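PDB 5N7Q: putative cathepsin d from Ixodes ricinus, which probably acts as an aspartic endopeptidase of the pepsin-like A1 family, captured here with the peptide inhibitor pepstatin A. Local coordinates for residues V11-L14 with D15-Y19; D262-E265 with S266-N269. All blocks are in the same frame, centred on the assembly; numbering follows the deposited sequence. Where two conformers were deposited one is given.

Interaction 1: V11-L14 with D15-Y19. Unlike the reference sequence in segment 15-19: Val17 (reference Glu).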
loop_
_atom_site.group_PDB
_atom_site.type_symbol
_atom_site.label_atom_id
_atom_site.label_comp_id
_atom_site.label_asym_id
_atom_site.label_seq_id
_atom_site.Cartn_x
_atom_site.Cartn_y
_atom_site.Cartn_z
ATOM N N VAL A 11 -7.733 -1.996 9.892
ATOM C CA VAL A 11 -7.975 -3.420 10.058
ATOM C C VAL A 11 -7.030 -4.174 9.125
ATOM O O VAL A 11 -6.812 -3.777 7.973
ATOM C CB VAL A 11 -9.458 -3.748 9.749
ATOM C CG1 VAL A 11 -9.687 -5.245 9.565
ATOM C CG2 VAL A 11 -10.340 -3.191 10.844
ATOM N N ASN A 12 -6.488 -5.280 9.625
ATOM C CA ASN A 12 -5.589 -6.181 8.916
ATOM C C ASN A 12 -6.343 -7.454 8.582
ATOM O O ASN A 12 -6.722 -8.193 9.465
ATOM C CB ASN A 12 -4.406 -6.499 9.830
ATOM C CG ASN A 12 -3.508 -7.604 9.297
ATOM O OD1 ASN A 12 -3.719 -8.139 8.218
ATOM N ND2 ASN A 12 -2.492 -7.929 10.060
ATOM N N LEU A 13 -6.613 -7.672 7.302
ATOM C CA LEU A 13 -7.191 -8.934 6.832
ATOM C C LEU A 13 -6.056 -9.828 6.307
ATOM O O LEU A 13 -5.476 -9.540 5.258
ATOM C CB LEU A 13 -8.216 -8.664 5.742
ATOM C CG LEU A 13 -8.797 -9.955 5.153
ATOM C CD1 LEU A 13 -9.698 -10.666 6.148
ATOM C CD2 LEU A 13 -9.544 -9.609 3.877
ATOM N N LEU A 14 -5.748 -10.888 7.076
ATOM C CA LEU A 14 -4.883 -12.002 6.670
ATOM C C LEU A 14 -3.473 -11.551 6.279
ATOM O O LEU A 14 -2.814 -12.240 5.522
ATOM C CB LEU A 14 -5.536 -12.796 5.525
ATOM C CG LEU A 14 -6.880 -13.477 5.849
ATOM C CD1 LEU A 14 -7.508 -13.967 4.561
ATOM C CD2 LEU A 14 -6.750 -14.621 6.814
ATOM N N ASP A 15 -3.032 -10.377 6.765
ATOM C CA ASP A 15 -1.726 -9.800 6.361
ATOM C C ASP A 15 -1.665 -9.455 4.869
ATOM O O ASP A 15 -0.588 -9.123 4.365
ATOM C CB ASP A 15 -0.532 -10.744 6.740
ATOM C CG ASP A 15 0.086 -10.451 8.076
ATOM O OD1 ASP A 15 -0.382 -9.569 8.813
ATOM O OD2 ASP A 15 1.125 -11.117 8.395
ATOM N N VAL A 16 -2.790 -9.470 4.155
ATOM C CA VAL A 16 -2.763 -9.187 2.704
ATOM C C VAL A 16 -3.295 -7.818 2.337
ATOM O O VAL A 16 -2.818 -7.214 1.382
ATOM C CB VAL A 16 -3.434 -10.263 1.833
ATOM C CG1 VAL A 16 -2.721 -11.571 2.016
ATOM C CG2 VAL A 16 -4.906 -10.432 2.108
ATOM N N VAL A 17 -4.295 -7.322 3.065
ATOM C CA VAL A 17 -4.786 -5.960 2.852
ATOM C C VAL A 17 -5.110 -5.301 4.182
ATOM O O VAL A 17 -5.546 -5.958 5.141
ATOM C CB VAL A 17 -6.025 -5.918 1.924
ATOM C CG1 VAL A 17 -5.707 -6.366 0.498
ATOM C CG2 VAL A 17 -7.140 -6.778 2.455
ATOM N N TYR A 18 -4.950 -3.985 4.194
ATOM C CA TYR A 18 -5.237 -3.133 5.339
ATOM C C TYR A 18 -6.198 -2.054 4.876
ATOM O O TYR A 18 -6.077 -1.544 3.764
ATOM C CB TYR A 18 -3.938 -2.531 5.886
ATOM C CG TYR A 18 -2.950 -3.550 6.401
ATOM C CD1 TYR A 18 -2.149 -4.280 5.522
ATOM C CD2 TYR A 18 -2.796 -3.755 7.766
ATOM C CE1 TYR A 18 -1.252 -5.224 6.017
ATOM C CE2 TYR A 18 -1.888 -4.690 8.251
ATOM C CZ TYR A 18 -1.128 -5.401 7.368
ATOM O OH TYR A 18 -0.228 -6.332 7.835
ATOM N N TYR A 19 -7.189 -1.749 5.695
ATOM C CA TYR A 19 -8.185 -0.749 5.313
ATOM C C TYR A 19 -8.763 -0.072 6.522
ATOM O O TYR A 19 -8.737 -0.614 7.643
ATOM C CB TYR A 19 -9.294 -1.391 4.475
ATOM C CG TYR A 19 -9.827 -2.666 5.057
ATOM C CD1 TYR A 19 -9.168 -3.871 4.800
ATOM C CD2 TYR A 19 -10.996 -2.700 5.831
ATOM C CE1 TYR A 19 -9.615 -5.060 5.313
ATOM C CE2 TYR A 19 -11.462 -3.917 6.342
ATOM C CZ TYR A 19 -10.751 -5.076 6.079
ATOM O OH TYR A 19 -11.127 -6.326 6.522
#
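Asn12 grips Asp15 twice across the hairpin turn. Its OD1 takes the backbone N of Asp15 at 2.8 Å on an in-plane lone pair, and its ND2 donates to Asp15 OD1 at 2.9 Å. The amide and carboxylate planes lie 2° apart, and bonds at both OD1 and ND2 restrain the amide's rotation. With Asn12 CG trans to its N (chi1 171°), the amide runs along Tyr18, whose CE2 lies 3.5 Å from Asn12 CB. On the sheet's other face Val11 sits over Tyr19: its CB is 4.3 Å from the ring centroid, 23° off the normal, a CH-pi contact, while Leu13 CB lies at the edge of this ring, 3.9 Å from Tyr19 CE1.

The backbone sets this spacing. Val11 N reaches Tyr19 O at 2.8 Å, and Leu13 O receives Val16 N at 2.9 Å and, weakly, Val17 N, making a classic beta bulge. Leu14 and Asp15, both in the left-handed helical conformation, turn the chain.

Asn161 O and Arg162 NH1 hold Tyr18 OH, and Val17 packs on the bound peptide. The turn abuts Leu288 of strand 287-292, while strand 6-13 lies between strands 17-24 and 170-174.

Interaction 2: D262-E265 with S266-N269; sequences DKLE and SLPN
Leu267 N lies 3.1 Å from Leu264 O, 59° out of the plane of that flat carbonyl group, in a hydrogen bond. One residue earlier, Ser266 N lies 51° out of the carbonyl plane of Lys263, with a longer bond of 3.3 Å to Lys263 O. Neither donor uses an in-plane lone pair, as expected when a tight turn carries the N-H over the carbonyl of the third residue back.

The side chain of Leu267 also lies against the Leu264 carbonyl: its CB is 3.4 Å from Leu264 O, and its CD1 lies 3.7 Å from Leu264 CA. The two leucines run side by side in the same direction, with Leu264 CD2 3.9 Å from Leu267 CD1. Both side chains also pack on Leu259 and Val287, so this side of the turn lies against the protein body, though neither leucine is fully buried. Glu265 and Ser266 lie at the surface.

A water sits 2.8 Å from both Leu264 O and Leu267 O, placed to donate to either carbonyl, although acceptors around it outnumber its protons. Ser283 OG adds a weak bond to Leu264 O.

The two consecutive bonds, each from a residue to the third before it, are the signature of 3-10 geometry. Leu267 ends it by taking an extended backbone (psi 137°), leading through Pro268 towards strand 270-274. Just before the turn, Cys261 is anchored by its disulfide to Cys298 in strand 295-304. The result is a short 3-10 turn in a surface connection between strands 258-259 and 270-274 of this pepsin-like fold, away from the predicted active-site aspartates.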
loop_
_atom_site.group_PDB
_atom_site.type_symbol
_atom_site.label_atom_id
_atom_site.label_comp_id
_atom_site.label_asym_id
_atom_site.label_seq_id
_atom_site.Cartn_x
_atom_site.Cartn_y
_atom_site.Cartn_z
ATOM N N ASP A 262 6.925 -27.173 5.683
ATOM C CA ASP A 262 7.703 -27.904 6.689
ATOM C C ASP A 262 9.172 -27.515 6.778
ATOM O O ASP A 262 9.866 -27.994 7.669
ATOM C CB ASP A 262 7.568 -29.420 6.459
ATOM C CG ASP A 262 6.131 -29.918 6.618
ATOM O OD1 ASP A 262 5.287 -29.193 7.206
ATOM O OD2 ASP A 262 5.846 -31.049 6.163
ATOM N N LYS A 263 9.646 -26.634 5.890
ATOM C CA LYS A 263 11.055 -26.298 5.796
ATOM C C LYS A 263 11.338 -24.802 6.042
ATOM O O LYS A 263 12.439 -24.345 5.805
ATOM C CB LYS A 263 11.562 -26.711 4.416
ATOM C CG LYS A 263 11.441 -28.207 4.174
ATOM C CD LYS A 263 12.076 -28.619 2.854
ATOM C CE LYS A 263 11.914 -30.116 2.584
ATOM N NZ LYS A 263 12.644 -30.979 3.555
ATOM N N LEU A 264 10.358 -24.085 6.578
ATOM C CA LEU A 264 10.455 -22.631 6.722
ATOM C C LEU A 264 11.551 -22.208 7.694
ATOM O O LEU A 264 12.164 -21.154 7.513
ATOM C CB LEU A 264 9.129 -22.049 7.193
ATOM C CG LEU A 264 7.919 -22.319 6.287
ATOM C CD1 LEU A 264 6.694 -21.695 6.917
ATOM C CD2 LEU A 264 8.056 -21.862 4.844
ATOM N N GLU A 265 11.795 -23.018 8.717
ATOM C CA GLU A 265 12.761 -22.629 9.744
ATOM C C GLU A 265 14.216 -22.629 9.263
ATOM O O GLU A 265 15.081 -22.059 9.921
ATOM C CB GLU A 265 12.634 -23.497 10.984
ATOM C CG GLU A 265 11.308 -23.408 11.715
ATOM C CD GLU A 265 10.998 -21.983 12.139
ATOM O OE1 GLU A 265 11.854 -21.331 12.787
ATOM O OE2 GLU A 265 9.892 -21.510 11.805
ATOM N N SER A 266 14.492 -23.297 8.144
ATOM C CA SER A 266 15.821 -23.286 7.560
ATOM C C SER A 266 16.059 -22.122 6.585
ATOM O O SER A 266 17.153 -21.982 6.071
ATOM C CB SER A 266 16.101 -24.618 6.867
ATOM O OG SER A 266 16.165 -25.662 7.846
ATOM N N LEU A 267 15.031 -21.312 6.309
ATOM C CA LEU A 267 15.149 -20.227 5.327
ATOM C C LEU A 267 16.003 -19.072 5.849
ATOM O O LEU A 267 15.912 -18.705 6.996
ATOM C CB LEU A 267 13.776 -19.698 4.950
ATOM C CG LEU A 267 12.850 -20.587 4.145
ATOM C CD1 LEU A 267 11.435 -20.037 4.218
ATOM C CD2 LEU A 267 13.282 -20.691 2.706
ATOM N N PRO A 268 16.881 -18.535 5.014
ATOM C CA PRO A 268 17.708 -17.401 5.418
ATOM C C PRO A 268 17.001 -16.049 5.398
ATOM O O PRO A 268 15.998 -15.861 4.703
ATOM C CB PRO A 268 18.825 -17.422 4.367
ATOM C CG PRO A 268 18.133 -17.903 3.149
ATOM C CD PRO A 268 17.122 -18.916 3.608
ATOM N N ASN A 269 17.540 -15.103 6.152
ATOM C CA ASN A 269 17.079 -13.719 6.063
ATOM C C ASN A 269 17.350 -13.167 4.657
ATOM O O ASN A 269 18.278 -13.621 3.959
ATOM C CB ASN A 269 17.748 -12.840 7.133
ATOM C CG ASN A 269 17.362 -13.234 8.564
ATOM O OD1 ASN A 269 16.481 -14.043 8.792
ATOM N ND2 ASN A 269 18.075 -12.671 9.548
HETATM O O HOH W 1 13.859 -19.238 8.766
#

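Both interactions are local turns, but they bend the chain differently. Interaction 1 closes a beta hairpin between strands 6-13 and 17-24, partly buried, its centre about 10 Å from the centre of the chain; interaction 2 is a surface turn, its centre about 26 Å from it. The first combines cross-strand backbone bonds with a polar amide-carboxylate pair and aromatic packing, and it touches the bound peptide. The second relies on successive short-range backbone bonds, one leucine pair and a water. Interactions 1 and 2 share no residues, and their nearest atoms are about 12 Å apart. Strand 287-292 is nevertheless a common neighbour, offering Leu288 to the hairpin turn and Val287 to the 3-10 turn.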